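Tail spike protein gp49 (Pseudomonas phage LKA1, PDB 4RU4) probably cleaves the O-specific polysaccharide of its Pseudomonas host as a lyase, serving as a tailspike that degrades the cell envelope during virus entry. Local coordinates at residues Y555-P567 / A573-F585. Residues are numbered along the deposited sequence; the frame is centred on the assembly and turned at random.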
loop_
_atom_site.group_PDB
_atom_site.type_symbol
_atom_site.label_atom_id
_atom_site.label_comp_id
_atom_site.label_asym_id
_atom_site.label_seq_id
_atom_site.Cartn_x
_atom_site.Cartn_y
_atom_site.Cartn_z
ATOM N N TYR B 555 33.817 -7.077 -45.776
ATOM C CA TYR B 555 33.690 -6.744 -47.199
ATOM C C TYR B 555 32.706 -7.701 -47.870
ATOM O O TYR B 555 32.773 -8.908 -47.664
ATOM C CB TYR B 555 35.067 -6.708 -47.907
ATOM C CG TYR B 555 35.894 -5.528 -47.428
ATOM C CD1 TYR B 555 35.610 -4.232 -47.864
ATOM C CD2 TYR B 555 36.925 -5.698 -46.509
ATOM C CE1 TYR B 555 36.342 -3.152 -47.417
ATOM C CE2 TYR B 555 37.655 -4.625 -46.047
ATOM C CZ TYR B 555 37.361 -3.361 -46.491
ATOM O OH TYR B 555 38.089 -2.304 -46.005
ATOM N N ALA B 556 31.750 -7.148 -48.617
ATOM C CA ALA B 556 30.956 -7.948 -49.532
ATOM C C ALA B 556 31.671 -7.977 -50.893
ATOM O O ALA B 556 31.258 -7.305 -51.850
ATOM C CB ALA B 556 29.542 -7.382 -49.651
ATOM N N GLY B 557 32.757 -8.744 -50.965
ATOM C CA GLY B 557 33.632 -8.711 -52.121
ATOM C C GLY B 557 34.528 -7.478 -52.095
ATOM O O GLY B 557 35.646 -7.508 -51.552
ATOM N N ASN B 558 34.026 -6.380 -52.656
ATOM C CA ASN B 558 34.824 -5.168 -52.833
ATOM C C ASN B 558 34.460 -3.962 -51.951
ATOM O O ASN B 558 35.174 -2.956 -51.968
ATOM C CB ASN B 558 34.734 -4.724 -54.300
ATOM C CG ASN B 558 33.321 -4.324 -54.695
ATOM O OD1 ASN B 558 32.349 -4.748 -54.065
ATOM N ND2 ASN B 558 33.196 -3.523 -55.760
ATOM N N ARG B 559 33.331 -4.035 -51.240
ATOM C CA ARG B 559 32.798 -2.901 -50.460
ATOM C C ARG B 559 32.138 -3.403 -49.180
ATOM O O ARG B 559 31.564 -4.502 -49.155
ATOM C CB ARG B 559 31.742 -2.107 -51.252
ATOM C CG ARG B 559 32.263 -1.373 -52.520
ATOM C CD ARG B 559 33.134 -0.174 -52.132
ATOM N NE ARG B 559 33.593 0.620 -53.278
ATOM C CZ ARG B 559 34.610 0.293 -54.078
ATOM N NH1 ARG B 559 35.297 -0.828 -53.885
ATOM N NH2 ARG B 559 34.935 1.091 -55.085
ATOM N N VAL B 560 32.207 -2.587 -48.135
ATOM C CA VAL B 560 31.475 -2.844 -46.893
ATOM C C VAL B 560 29.997 -2.492 -47.064
ATOM O O VAL B 560 29.113 -3.268 -46.711
ATOM C CB VAL B 560 32.016 -1.999 -45.738
ATOM C CG1 VAL B 560 31.261 -2.348 -44.444
ATOM C CG2 VAL B 560 33.483 -2.254 -45.561
ATOM N N GLY B 561 29.749 -1.310 -47.614
ATOM C CA GLY B 561 28.413 -0.786 -47.732
ATOM C C GLY B 561 28.037 0.088 -46.551
ATOM O O GLY B 561 28.447 -0.158 -45.410
ATOM N N VAL B 562 27.244 1.115 -46.837
ATOM C CA VAL B 562 26.787 2.066 -45.839
ATOM C C VAL B 562 25.321 1.797 -45.544
ATOM O O VAL B 562 24.468 1.892 -46.430
ATOM C CB VAL B 562 26.978 3.532 -46.359
ATOM C CG1 VAL B 562 26.532 4.552 -45.314
ATOM C CG2 VAL B 562 28.444 3.770 -46.756
ATOM N N ALA B 563 25.036 1.448 -44.293
ATOM C CA ALA B 563 23.699 1.140 -43.831
ATOM C C ALA B 563 22.929 2.430 -43.560
ATOM O O ALA B 563 23.399 3.281 -42.802
ATOM C CB ALA B 563 23.778 0.298 -42.526
ATOM N N ILE B 564 21.742 2.542 -44.158
ATOM C CA ILE B 564 20.858 3.701 -44.001
ATOM C C ILE B 564 19.417 3.223 -43.932
ATOM O O ILE B 564 19.152 2.026 -43.973
ATOM C CB ILE B 564 20.987 4.680 -45.186
ATOM C CG1 ILE B 564 20.546 3.986 -46.486
ATOM C CG2 ILE B 564 22.448 5.205 -45.306
ATOM C CD1 ILE B 564 20.499 4.923 -47.744
ATOM N N ALA B 565 18.487 4.158 -43.793
ATOM C CA ALA B 565 17.074 3.847 -43.990
ATOM C C ALA B 565 16.493 4.932 -44.898
ATOM O O ALA B 565 16.620 6.120 -44.612
ATOM C CB ALA B 565 16.340 3.836 -42.674
ATOM N N ASN B 566 15.848 4.535 -45.976
ATOM C CA ASN B 566 15.264 5.522 -46.883
ATOM C C ASN B 566 14.176 4.868 -47.688
ATOM O O ASN B 566 14.492 3.990 -48.465
ATOM C CB ASN B 566 16.322 6.065 -47.867
ATOM C CG ASN B 566 15.765 7.187 -48.749
ATOM O OD1 ASN B 566 14.768 7.828 -48.392
ATOM N ND2 ASN B 566 16.416 7.454 -49.879
ATOM N N PRO B 567 12.899 5.274 -47.491
ATOM C CA PRO B 567 12.502 6.319 -46.522
ATOM C C PRO B 567 12.286 5.792 -45.098
ATOM O O PRO B 567 12.465 4.581 -44.864
ATOM C CB PRO B 567 11.150 6.774 -47.050
ATOM C CG PRO B 567 10.552 5.475 -47.637
ATOM C CD PRO B 567 11.750 4.802 -48.300
ATOM N N ALA B 573 10.155 1.702 -42.204
ATOM C CA ALA B 573 11.364 2.216 -42.841
ATOM C C ALA B 573 11.839 1.224 -43.896
ATOM O O ALA B 573 11.580 0.015 -43.791
ATOM C CB ALA B 573 12.469 2.434 -41.806
ATOM N N THR B 574 12.533 1.728 -44.905
ATOM C CA THR B 574 13.205 0.847 -45.851
ATOM C C THR B 574 14.700 0.801 -45.562
ATOM O O THR B 574 15.432 1.761 -45.814
ATOM C CB THR B 574 12.930 1.250 -47.289
ATOM O OG1 THR B 574 11.535 1.105 -47.534
ATOM C CG2 THR B 574 13.689 0.338 -48.251
ATOM N N LEU B 575 15.146 -0.313 -44.989
ATOM C CA LEU B 575 16.537 -0.453 -44.609
ATOM C C LEU B 575 17.334 -0.581 -45.896
ATOM O O LEU B 575 16.842 -1.141 -46.882
ATOM C CB LEU B 575 16.713 -1.714 -43.768
ATOM C CG LEU B 575 15.864 -1.822 -42.504
ATOM C CD1 LEU B 575 16.277 -3.093 -41.723
ATOM C CD2 LEU B 575 16.009 -0.573 -41.638
ATOM N N GLY B 576 18.557 -0.066 -45.900
ATOM C CA GLY B 576 19.377 -0.142 -47.092
ATOM C C GLY B 576 20.850 -0.324 -46.819
ATOM O O GLY B 576 21.358 0.165 -45.816
ATOM N N LEU B 577 21.541 -1.018 -47.721
ATOM C CA LEU B 577 22.995 -1.113 -47.669
ATOM C C LEU B 577 23.519 -0.682 -49.045
ATOM O O LEU B 577 23.199 -1.330 -50.041
ATOM C CB LEU B 577 23.425 -2.556 -47.372
ATOM C CG LEU B 577 24.940 -2.784 -47.243
ATOM C CD1 LEU B 577 25.464 -2.112 -45.979
ATOM C CD2 LEU B 577 25.298 -4.284 -47.263
ATOM N N PHE B 578 24.283 0.416 -49.094
ATOM C CA PHE B 578 24.638 1.085 -50.365
ATOM C C PHE B 578 26.149 1.287 -50.387
ATOM O O PHE B 578 26.711 1.799 -49.421
ATOM C CB PHE B 578 24.003 2.487 -50.450
ATOM C CG PHE B 578 22.527 2.504 -50.756
ATOM C CD1 PHE B 578 21.596 2.107 -49.811
ATOM C CD2 PHE B 578 22.075 2.975 -51.994
ATOM C CE1 PHE B 578 20.225 2.153 -50.080
ATOM C CE2 PHE B 578 20.720 3.017 -52.279
ATOM C CZ PHE B 578 19.785 2.596 -51.319
ATOM N N THR B 579 26.830 0.917 -51.468
ATOM C CA THR B 579 28.272 1.185 -51.508
ATOM C C THR B 579 28.400 2.710 -51.519
ATOM O O THR B 579 27.537 3.396 -52.106
ATOM C CB THR B 579 28.959 0.565 -52.742
ATOM O OG1 THR B 579 28.496 1.205 -53.947
ATOM C CG2 THR B 579 28.678 -0.947 -52.812
ATOM N N ASP B 580 29.411 3.267 -50.851
ATOM C CA ASP B 580 29.406 4.735 -50.718
ATOM C C ASP B 580 29.531 5.409 -52.095
ATOM O O ASP B 580 28.886 6.434 -52.357
ATOM C CB ASP B 580 30.509 5.231 -49.780
ATOM C CG ASP B 580 30.319 6.694 -49.368
ATOM O OD1 ASP B 580 29.155 7.132 -49.105
ATOM O OD2 ASP B 580 31.339 7.412 -49.307
ATOM N N ASP B 581 30.330 4.803 -52.978
ATOM C CA ASP B 581 30.645 5.424 -54.263
ATOM C C ASP B 581 29.813 4.944 -55.459
ATOM O O ASP B 581 30.038 5.382 -56.595
ATOM C CB ASP B 581 32.167 5.359 -54.551
ATOM C CG ASP B 581 32.647 3.959 -54.907
ATOM O OD1 ASP B 581 31.861 2.989 -54.843
ATOM O OD2 ASP B 581 33.837 3.824 -55.227
ATOM N N GLY B 582 28.873 4.034 -55.209
ATOM C CA GLY B 582 27.949 3.580 -56.246
ATOM C C GLY B 582 28.510 2.516 -57.166
ATOM O O GLY B 582 27.890 2.130 -58.171
ATOM N N THR B 583 29.711 2.044 -56.844
ATOM C CA THR B 583 30.264 0.865 -57.496
ATOM C C THR B 583 29.427 -0.368 -57.128
ATOM O O THR B 583 29.028 -0.520 -55.976
ATOM C CB THR B 583 31.734 0.650 -57.064
ATOM O OG1 THR B 583 32.517 1.800 -57.425
ATOM C CG2 THR B 583 32.318 -0.585 -57.736
ATOM N N ASN B 584 29.144 -1.243 -58.091
ATOM C CA ASN B 584 28.468 -2.488 -57.747
ATOM C C ASN B 584 29.246 -3.325 -56.746
ATOM O O ASN B 584 30.461 -3.393 -56.824
ATOM C CB ASN B 584 28.238 -3.336 -58.996
ATOM C CG ASN B 584 27.209 -2.732 -59.937
ATOM O OD1 ASN B 584 26.398 -1.897 -59.542
ATOM N ND2 ASN B 584 27.243 -3.156 -61.192
ATOM N N PHE B 585 28.542 -3.969 -55.815
ATOM C CA PHE B 585 29.130 -5.036 -55.017
ATOM C C PHE B 585 29.685 -6.129 -55.954
ATOM O O PHE B 585 29.095 -6.439 -57.002
ATOM C CB PHE B 585 28.075 -5.651 -54.101
ATOM C CG PHE B 585 27.712 -4.799 -52.920
ATOM C CD1 PHE B 585 28.553 -4.728 -51.807
ATOM C CD2 PHE B 585 26.516 -4.093 -52.906
ATOM C CE1 PHE B 585 28.202 -3.943 -50.706
ATOM C CE2 PHE B 585 26.161 -3.309 -51.815
ATOM C CZ PHE B 585 26.995 -3.250 -50.713
HETATM O O HOH W 1 32.575 3.195 -51.796
#
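D581 OD1 takes a weak bond from R559 NE across the contact and two more from T583, whose N and OG1 both reach it from one face of the carboxylate; the backbone bond makes an Asx turn, which aspartate followed by glycine at 582, with its positive phi, suits well. The stronger bond from R559 goes to OD2: NH2 approaches on the syn side at 2.9 Å, nearly in the guanidinium plane. The two flat groups are twisted 49° apart, so the salt bridge is two-pronged but lopsided rather than coplanar. A bend at chi2 (-71°) turns the arginine toward the aspartate, and its NH1 is held by N558 O. Beside it, N558 ND2 donates to N584 O at 2.9 Å, while N558 OD1 accepts from S586 N, so both ends of the amide are used. Next to this polar cluster, T579 CG2 meets R559 CG at 3.6 Å and sits over the centre of the F585 ring, whose CD1 lies 3.6 Å from A556 CB. G561 CA lies at that ring's edge, with L577 CD1 close on its carbonyl carbon; positive phi and tight space suit glycine. Farther on, V562–A565 and L575–F578 form an antiparallel hairpin, V562 N donating to F578 O at 2.7 Å and I564 CD1 touching F578 CE1 at 3.6 Å. This hairpin belongs to the C-terminal Ig-like domain, and strand 529-535 flanks it beyond 573-578. Backbone bonds thus hold the strands, whereas a salt bridge and an amide hydrogen bond join the loops beside apolar F585, and D580 OD1, accepting from G561 N of a neighbouring subunit, carries the contact onward.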